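Protein Kinase A (Toxoplasma gondii, PDB 5J3U) binds cyclic AMP in two tandem nucleotide-binding domains and probably serves as the regulatory, inhibitory side of the cAMP-dependent protein kinase. Local coordinates at residues G186-T191 with K204-G209; K40-S45 with C109-L114; R160-T165 with V235-R240. All blocks are in the same frame, centred on the assembly; numbering follows the deposited sequence. Where two conformers were deposited one is given.

How the contacts relate
All three contacts are antiparallel strand pairings in cyclic nucleotide-binding domains. Contacts 2 and 3 hold matching elements in different domains, each joining the outermost first strand of a four-stranded sheet to the last strand of the same sheet, their centres about 30 Å apart. Contact 1 is a hairpin of the second domain, enclosed along the chain within the loop that contact 3 closes, with centres about 14 Å apart. Each is partly buried; contact 3 lies nearest the middle of the chain, about 9 Å from its centre, against about 22 Å for the others. Contact 1 meets the nucleotide itself, whereas contacts 2 and 3 carry long, loose salt bridges.

Contact 1: residues G186-T191 with K204-G209; sequences GSAVAT and KKYQAG. With CMP (adenosine-3',5'-cyclic-monophosphate), chain B.
Tyr206 lies across from Ala188 in the hairpin made by strands 187-192 and 201-206, and its ring runs along the face that also carries Ala190. With CG anti to the carbonyl carbon (chi1 -70°), the ring leans toward the neighbouring strand: Tyr206 CE2 comes within 4.0 Å of Ala190 CB, while CD2 meets the methyl of Ala188. On one face of the ring, Lys204 CG rides near the rim, its chain passing on toward the surface. The phenol end reaches the cAMP base, Tyr206 OH standing 3.1 Å from C8 of the nucleotide. Ala190 CB touches the same C8 at 3.7 Å. Phe212 meets the tyrosine ring with its own, the planes about 30° apart.

Farther along the pair, Ser187 turns its hydroxyl to the other strand. In one of its two conformers OG, anti to the backbone N (chi1 -174°), donates to Tyr206 O at 3.0 Å, arriving almost in line with the C=O bond; Ala188 N reaches the same oxygen from above the carbonyl plane at 3.3 Å, so in this conformer two donors share one acceptor. Beyond it, Gln207 folds at chi2, and its OE1 takes a bond from a water that also donates to Gly186 O and accepts from Ala208 N. Backbone bonds thus run along the hairpin, a serine hydroxyl and a water add to them at one end, and at the other Ala190 CB and the Tyr206 phenol line the cAMP pocket beside C8 of the adenine.

Contact 2: residues K40-S45 with C109-L114; sequences KKIEAS and CDLWEL
Lys40 and Leu111 face each other as a hydrogen-bonded pair in the antiparallel beta-sheet of the first cyclic nucleotide-binding domain, where strand 38-42 forms the sheet edge and strand 109-115 is its inner neighbour. Each backbone N binds the other residue's carbonyl O: Lys40 N meets Leu111 O at 2.7 Å. The lysine chain starts with CG anti to the backbone N (chi1 -171°), runs straight to CE and bends only at its last torsion. This carries it obliquely over the extended Glu113, whose OE1 sits 3.7 Å from Lys40 CD. The salt bridge from Lys40 NZ to Glu113 OE1 is long, at 3.9 Å, so the aliphatic CD lies slightly nearer that oxygen than the ammonium does. Tyr59 of strand 57-61 touches both side chains.

Lys41 comes next, on the other face and paired with Asp110 without backbone bonds between them. In one of the two Asp110 conformers, the side chains lie alongside and point the same way, Lys41 CG 3.7 Å from Asp110 OD1. The ammonium then stretches past the carboxylate, leaving NZ 4.7 Å from OD2; any attraction in this conformer is therefore probably modest, and Glu39 places a second negative charge near its OD1.

Ile42 returns to the face of Leu111, where the contact turns apolar. Its backbone exchanges two hydrogen bonds with Cys109, after which the first segment leaves the sheet. CG1 occupies the position between backbone N and carbonyl carbon (chi1 53°), which swings the longer branch toward the partner strand. CG1 thereby rests 3.7 Å from Cys109 CB, and the terminal CD1 meets Leu111 CD1 at 3.9 Å.

Contact 3: residues R160-T165 with V235-R240; sequences RTEMFT and VACLER
Arg160, Val235 and Cys237 bury the most surface where strand 159-165 runs antiparallel to strand 232-239. Arg160 and Cys237 are a hydrogen-bonded pair, Arg160 N bonding to Cys237 O at 3.0 Å. From there the arginine chain extends along the partner strand toward Glu239. The salt bridge between Arg160 NH1 and Glu239 OE1 is long at 3.7 Å, and the two flat groups are turned 47° against each other. Two waters lie at the guanidinium edge, in its plane. One accepts from NH1 and donates to Cys237 O; the other also accepts from NH1, but its bridge to Glu239 OE1 is doubtful because the spacing is too short. Gln18 O takes the bond from Arg160 NE, which helps fix the rotation of the group.

Cys237 points its sulfur at the stem of Glu162, SG lying 3.7 Å from CG. Val235 bonds through its backbone to Glu162 in both directions. Its CG2, set between backbone N and carbonyl carbon (chi1 -77° for CG1), approaches the edge of the Phe164 ring near its plane, 3.7 Å from CE1. Tyr181 of strand 179-183 touches both Val235 and Cys237. Such a first-to-last strand pairing, followed directly by a helix for which Glu239 is the N-cap residue, belongs to the beta-barrel of cyclic nucleotide-binding domains.

Contact 1: residues G186-T191 with K204-G209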
# COMPACT_ATOMS: atom_id res chain seq x y z
N GLY A 186 14.89 -11.56 7.23
CA GLY A 186 15.67 -10.88 8.25
C GLY A 186 15.12 -11.03 9.64
O GLY A 186 14.43 -11.97 9.94
N SER A 187 15.43 -10.07 10.50
CA SER A 187 15.22 -10.25 11.90
C SER A 187 15.00 -8.91 12.58
O SER A 187 15.45 -7.88 12.09
CB SER A 187 16.47 -10.95 12.51
OG SER A 187 16.29 -11.29 13.87
N ALA A 188 14.37 -8.96 13.72
CA ALA A 188 14.11 -7.74 14.56
C ALA A 188 14.00 -8.15 15.97
O ALA A 188 13.83 -9.35 16.28
CB ALA A 188 12.84 -7.02 14.12
N VAL A 189 14.12 -7.16 16.86
CA VAL A 189 13.91 -7.35 18.27
C VAL A 189 12.91 -6.31 18.81
O VAL A 189 12.91 -5.18 18.37
CB VAL A 189 15.23 -7.27 19.08
CG1 VAL A 189 16.15 -8.42 18.61
CG2 VAL A 189 15.92 -5.93 18.87
N ALA A 190 12.06 -6.76 19.70
CA ALA A 190 11.16 -5.88 20.46
C ALA A 190 11.83 -5.59 21.79
O ALA A 190 12.24 -6.54 22.51
CB ALA A 190 9.85 -6.56 20.70
N THR A 191 11.86 -4.31 22.15
CA THR A 191 12.33 -3.90 23.49
C THR A 191 11.24 -3.05 24.08
O THR A 191 10.57 -2.28 23.35
CB THR A 191 13.68 -3.16 23.42
OG1 THR A 191 13.54 -1.85 22.85
CG2 THR A 191 14.67 -3.89 22.57
N LYS A 204 11.41 -9.77 22.93
CA LYS A 204 11.06 -10.77 21.87
C LYS A 204 12.04 -10.63 20.76
O LYS A 204 12.54 -9.54 20.50
CB LYS A 204 9.64 -10.57 21.36
CG LYS A 204 9.16 -11.70 20.47
CD LYS A 204 7.66 -11.70 20.48
CE LYS A 204 7.10 -12.73 19.53
NZ LYS A 204 7.03 -14.05 20.19
N LYS A 205 12.32 -11.74 20.05
CA LYS A 205 13.17 -11.74 18.89
C LYS A 205 12.28 -12.20 17.74
O LYS A 205 11.50 -13.12 17.95
CB LYS A 205 14.32 -12.75 19.05
CG LYS A 205 15.15 -12.60 20.31
CD LYS A 205 16.14 -13.78 20.49
CE LYS A 205 17.13 -13.56 21.64
NZ LYS A 205 18.09 -12.44 21.37
N TYR A 206 12.32 -11.52 16.61
CA TYR A 206 11.46 -11.88 15.46
C TYR A 206 12.32 -12.48 14.37
O TYR A 206 13.44 -12.08 14.18
CB TYR A 206 10.76 -10.65 14.88
CG TYR A 206 9.72 -10.12 15.80
CD1 TYR A 206 8.62 -10.87 16.15
CD2 TYR A 206 9.88 -8.88 16.42
CE1 TYR A 206 7.67 -10.40 17.02
CE2 TYR A 206 8.88 -8.37 17.26
CZ TYR A 206 7.82 -9.12 17.57
OH TYR A 206 6.87 -8.68 18.45
N GLN A 207 11.71 -13.38 13.64
CA GLN A 207 12.32 -13.97 12.43
C GLN A 207 11.28 -13.94 11.31
O GLN A 207 10.11 -13.59 11.50
CB GLN A 207 12.71 -15.44 12.68
CG GLN A 207 13.80 -15.66 13.70
CD GLN A 207 15.18 -15.03 13.36
OE1 GLN A 207 15.66 -15.00 12.17
NE2 GLN A 207 15.85 -14.53 14.43
N ALA A 208 11.71 -14.39 10.14
CA ALA A 208 10.83 -14.39 8.96
C ALA A 208 9.52 -15.11 9.25
O ALA A 208 9.50 -16.22 9.79
CB ALA A 208 11.55 -14.98 7.75
N GLY A 209 8.40 -14.46 8.90
CA GLY A 209 7.09 -15.00 9.12
C GLY A 209 6.40 -14.50 10.38
O GLY A 209 5.23 -14.66 10.52
P CMP B . 2.32 -2.45 19.04
O1P CMP B . 1.45 -1.98 17.96
O2P CMP B . 2.01 -1.99 20.47
O5' CMP B . 3.82 -2.01 18.67
C5' CMP B . 4.88 -2.59 19.45
C4' CMP B . 4.77 -4.09 19.19
O4' CMP B . 5.71 -4.92 19.89
C3' CMP B . 3.46 -4.62 19.73
O3' CMP B . 2.38 -4.07 18.96
C2' CMP B . 3.64 -6.11 19.67
O2' CMP B . 3.44 -6.62 18.31
C1' CMP B . 5.14 -6.20 19.92
N9 CMP B . 5.45 -6.77 21.20
C8 CMP B . 6.39 -7.73 21.36
N7 CMP B . 6.52 -8.05 22.70
C5 CMP B . 5.67 -7.26 23.39
C6 CMP B . 5.28 -7.07 24.82
N6 CMP B . 5.86 -7.81 25.82
N1 CMP B . 4.34 -6.15 25.06
C2 CMP B . 3.74 -5.36 24.12
N3 CMP B . 4.06 -5.49 22.79
C4 CMP B . 4.96 -6.42 22.39
O HOH W 1 14.45 -14.73 9.62

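Contact 2: residues K40-S45 with C109-L114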
# COMPACT_ATOMS: atom_id res chain seq x y z
N LYS A 40 -1.33 16.35 -15.76
CA LYS A 40 -2.63 16.63 -16.34
C LYS A 40 -3.52 17.27 -15.28
O LYS A 40 -3.77 16.69 -14.21
CB LYS A 40 -3.23 15.36 -16.92
CG LYS A 40 -4.47 15.59 -17.73
CD LYS A 40 -5.07 14.27 -18.18
CE LYS A 40 -6.13 14.50 -19.24
NZ LYS A 40 -5.50 14.59 -20.58
N LYS A 41 -3.95 18.50 -15.56
CA LYS A 41 -4.84 19.23 -14.68
C LYS A 41 -6.20 19.22 -15.35
O LYS A 41 -6.29 19.34 -16.57
CB LYS A 41 -4.34 20.66 -14.46
CG LYS A 41 -3.00 20.70 -13.73
CD LYS A 41 -2.66 22.07 -13.18
CE LYS A 41 -1.27 22.05 -12.57
NZ LYS A 41 -0.88 23.40 -12.06
N ILE A 42 -7.24 19.01 -14.55
CA ILE A 42 -8.62 19.03 -15.01
C ILE A 42 -9.48 19.78 -14.05
O ILE A 42 -9.17 19.88 -12.86
CB ILE A 42 -9.20 17.62 -15.18
CG1 ILE A 42 -9.02 16.79 -13.91
CG2 ILE A 42 -8.57 16.93 -16.38
CD1 ILE A 42 -9.62 15.40 -14.07
N GLU A 43 -10.57 20.35 -14.55
CA GLU A 43 -11.47 21.09 -13.68
C GLU A 43 -12.48 20.10 -13.05
O GLU A 43 -12.56 18.93 -13.47
CB GLU A 43 -12.21 22.19 -14.48
CG GLU A 43 -11.30 23.27 -15.09
CD GLU A 43 -10.38 23.99 -14.08
OE1 GLU A 43 -10.80 24.29 -12.93
OE2 GLU A 43 -9.21 24.26 -14.47
N ALA A 44 -13.22 20.55 -12.05
CA ALA A 44 -14.29 19.74 -11.49
C ALA A 44 -15.29 19.33 -12.58
O ALA A 44 -15.44 20.01 -13.60
CB ALA A 44 -14.97 20.47 -10.34
N SER A 45 -15.92 18.18 -12.39
CA SER A 45 -16.96 17.67 -13.29
C SER A 45 -16.51 17.39 -14.70
O SER A 45 -17.27 17.56 -15.67
CB SER A 45 -18.18 18.59 -13.31
OG SER A 45 -18.53 18.93 -11.99
N CYS A 109 -8.57 18.72 -10.25
CA CYS A 109 -7.56 17.72 -9.94
C CYS A 109 -6.23 17.98 -10.63
O CYS A 109 -6.19 18.52 -11.71
CB CYS A 109 -7.97 16.31 -10.40
SG CYS A 109 -9.42 15.65 -9.57
N ASP A 110 -5.17 17.52 -9.98
CA ASP A 110 -3.83 17.59 -10.49
C ASP A 110 -3.40 16.13 -10.54
O ASP A 110 -3.24 15.50 -9.49
CB ASP A 110 -2.97 18.42 -9.54
CG ASP A 110 -1.65 18.82 -10.16
OD1 ASP A 110 -1.41 18.46 -11.32
OD2 ASP A 110 -0.86 19.50 -9.46
N LEU A 111 -3.29 15.61 -11.75
CA LEU A 111 -2.98 14.21 -12.01
C LEU A 111 -1.64 14.08 -12.74
O LEU A 111 -1.15 15.04 -13.35
CB LEU A 111 -4.03 13.64 -12.98
CG LEU A 111 -5.51 13.88 -12.58
CD1 LEU A 111 -6.36 13.22 -13.64
CD2 LEU A 111 -5.85 13.36 -11.19
N TRP A 112 -1.11 12.87 -12.72
CA TRP A 112 0.04 12.50 -13.50
C TRP A 112 -0.36 11.28 -14.28
O TRP A 112 -0.92 10.35 -13.73
CB TRP A 112 1.22 12.19 -12.62
CG TRP A 112 1.65 13.36 -11.85
CD1 TRP A 112 1.27 13.73 -10.60
CD2 TRP A 112 2.53 14.37 -12.33
NE1 TRP A 112 1.87 14.92 -10.26
CE2 TRP A 112 2.67 15.32 -11.29
CE3 TRP A 112 3.24 14.55 -13.52
CZ2 TRP A 112 3.51 16.43 -11.41
CZ3 TRP A 112 4.06 15.64 -13.62
CH2 TRP A 112 4.16 16.58 -12.58
N GLU A 113 -0.08 11.32 -15.54
CA GLU A 113 -0.50 10.31 -16.51
C GLU A 113 0.69 9.44 -16.96
O GLU A 113 1.73 9.98 -17.30
CB GLU A 113 -1.11 11.05 -17.71
CG GLU A 113 -1.49 10.15 -18.87
CD GLU A 113 -2.10 10.90 -20.05
OE1 GLU A 113 -2.78 11.91 -19.83
OE2 GLU A 113 -1.89 10.46 -21.20
N LEU A 114 0.51 8.11 -16.99
CA LEU A 114 1.50 7.18 -17.46
C LEU A 114 0.96 6.38 -18.62
O LEU A 114 -0.12 5.71 -18.51
CB LEU A 114 1.88 6.18 -16.34
CG LEU A 114 2.96 5.14 -16.69
CD1 LEU A 114 4.32 5.77 -16.99
CD2 LEU A 114 3.15 4.16 -15.55

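Contact 3: residues R160-T165 with V235-R240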
# COMPACT_ATOMS: atom_id res chain seq x y z
N ARG A 160 2.60 -3.29 1.32
CA ARG A 160 3.81 -2.60 0.84
C ARG A 160 5.01 -3.21 1.52
O ARG A 160 4.83 -3.97 2.46
CB ARG A 160 3.74 -1.11 1.11
CG ARG A 160 2.57 -0.43 0.43
CD ARG A 160 2.47 0.99 0.95
NE ARG A 160 1.41 1.77 0.35
CZ ARG A 160 0.14 1.80 0.74
NH1 ARG A 160 -0.33 1.02 1.73
NH2 ARG A 160 -0.71 2.59 0.08
N THR A 161 6.19 -3.03 0.95
CA THR A 161 7.43 -3.59 1.53
C THR A 161 8.33 -2.47 1.94
O THR A 161 8.45 -1.48 1.20
CB THR A 161 8.15 -4.53 0.55
OG1 THR A 161 7.33 -5.70 0.40
CG2 THR A 161 9.50 -4.95 1.05
N GLU A 162 8.97 -2.60 3.07
CA GLU A 162 9.99 -1.63 3.51
C GLU A 162 11.23 -2.40 4.04
O GLU A 162 11.07 -3.47 4.61
CB GLU A 162 9.46 -0.77 4.65
CG GLU A 162 8.29 0.12 4.25
CD GLU A 162 7.77 1.03 5.37
OE1 GLU A 162 8.33 1.02 6.49
OE2 GLU A 162 6.76 1.74 5.10
N MET A 163 12.43 -1.85 3.80
CA MET A 163 13.70 -2.46 4.25
C MET A 163 14.28 -1.58 5.35
O MET A 163 14.26 -0.36 5.25
CB MET A 163 14.70 -2.54 3.06
CG MET A 163 15.99 -3.31 3.35
SD MET A 163 15.75 -5.10 3.43
CE MET A 163 15.39 -5.45 1.71
N PHE A 164 14.78 -2.20 6.42
CA PHE A 164 15.38 -1.51 7.53
C PHE A 164 16.76 -2.14 7.79
O PHE A 164 16.87 -3.33 7.97
CB PHE A 164 14.52 -1.67 8.76
CG PHE A 164 13.22 -0.92 8.69
CD1 PHE A 164 12.10 -1.49 8.12
CD2 PHE A 164 13.13 0.37 9.21
CE1 PHE A 164 10.89 -0.78 8.08
CE2 PHE A 164 11.93 1.07 9.20
CZ PHE A 164 10.82 0.49 8.61
N THR A 165 17.78 -1.30 7.90
CA THR A 165 19.12 -1.78 8.23
C THR A 165 19.31 -1.94 9.70
O THR A 165 18.51 -1.49 10.52
CB THR A 165 20.20 -0.82 7.63
OG1 THR A 165 19.96 0.49 8.12
CG2 THR A 165 20.13 -0.77 6.14
N VAL A 235 10.14 -5.98 5.75
CA VAL A 235 8.83 -6.13 6.31
C VAL A 235 7.76 -5.83 5.27
O VAL A 235 7.90 -4.92 4.42
CB VAL A 235 8.52 -5.25 7.56
CG1 VAL A 235 9.17 -5.83 8.79
CG2 VAL A 235 8.89 -3.80 7.33
N ALA A 236 6.73 -6.64 5.31
CA ALA A 236 5.45 -6.37 4.67
C ALA A 236 4.64 -5.50 5.62
O ALA A 236 4.56 -5.81 6.85
CB ALA A 236 4.72 -7.66 4.34
N CYS A 237 3.91 -4.53 5.05
CA CYS A 237 3.26 -3.46 5.83
C CYS A 237 1.82 -3.35 5.38
O CYS A 237 1.58 -3.25 4.18
CB CYS A 237 3.95 -2.12 5.56
SG CYS A 237 5.73 -2.14 5.77
N LEU A 238 0.89 -3.38 6.33
CA LEU A 238 -0.55 -3.25 6.10
C LEU A 238 -1.08 -2.07 6.94
O LEU A 238 -0.95 -2.06 8.16
CB LEU A 238 -1.24 -4.50 6.55
CG LEU A 238 -2.71 -4.71 6.22
CD1 LEU A 238 -2.90 -4.84 4.71
CD2 LEU A 238 -3.29 -5.90 6.95
N GLU A 239 -1.65 -1.08 6.27
CA GLU A 239 -2.19 0.12 6.94
C GLU A 239 -3.42 -0.19 7.74
O GLU A 239 -4.13 -1.10 7.46
CB GLU A 239 -2.57 1.19 5.93
CG GLU A 239 -1.40 1.84 5.26
CD GLU A 239 -1.82 3.00 4.38
OE1 GLU A 239 -2.86 2.88 3.71
OE2 GLU A 239 -1.09 4.01 4.33
N ARG A 240 -3.65 0.61 8.78
CA ARG A 240 -4.75 0.44 9.72
C ARG A 240 -6.12 0.19 9.10
O ARG A 240 -6.84 -0.76 9.47
CB ARG A 240 -4.83 1.74 10.56
CG ARG A 240 -6.04 1.84 11.46
CD ARG A 240 -6.03 3.17 12.20
NE ARG A 240 -5.08 3.13 13.30
CZ ARG A 240 -5.30 2.53 14.46
NH1 ARG A 240 -6.43 1.91 14.70
NH2 ARG A 240 -4.36 2.54 15.40
O HOH W 2 0.83 -0.62 3.48
O HOH W 3 -3.38 0.99 2.25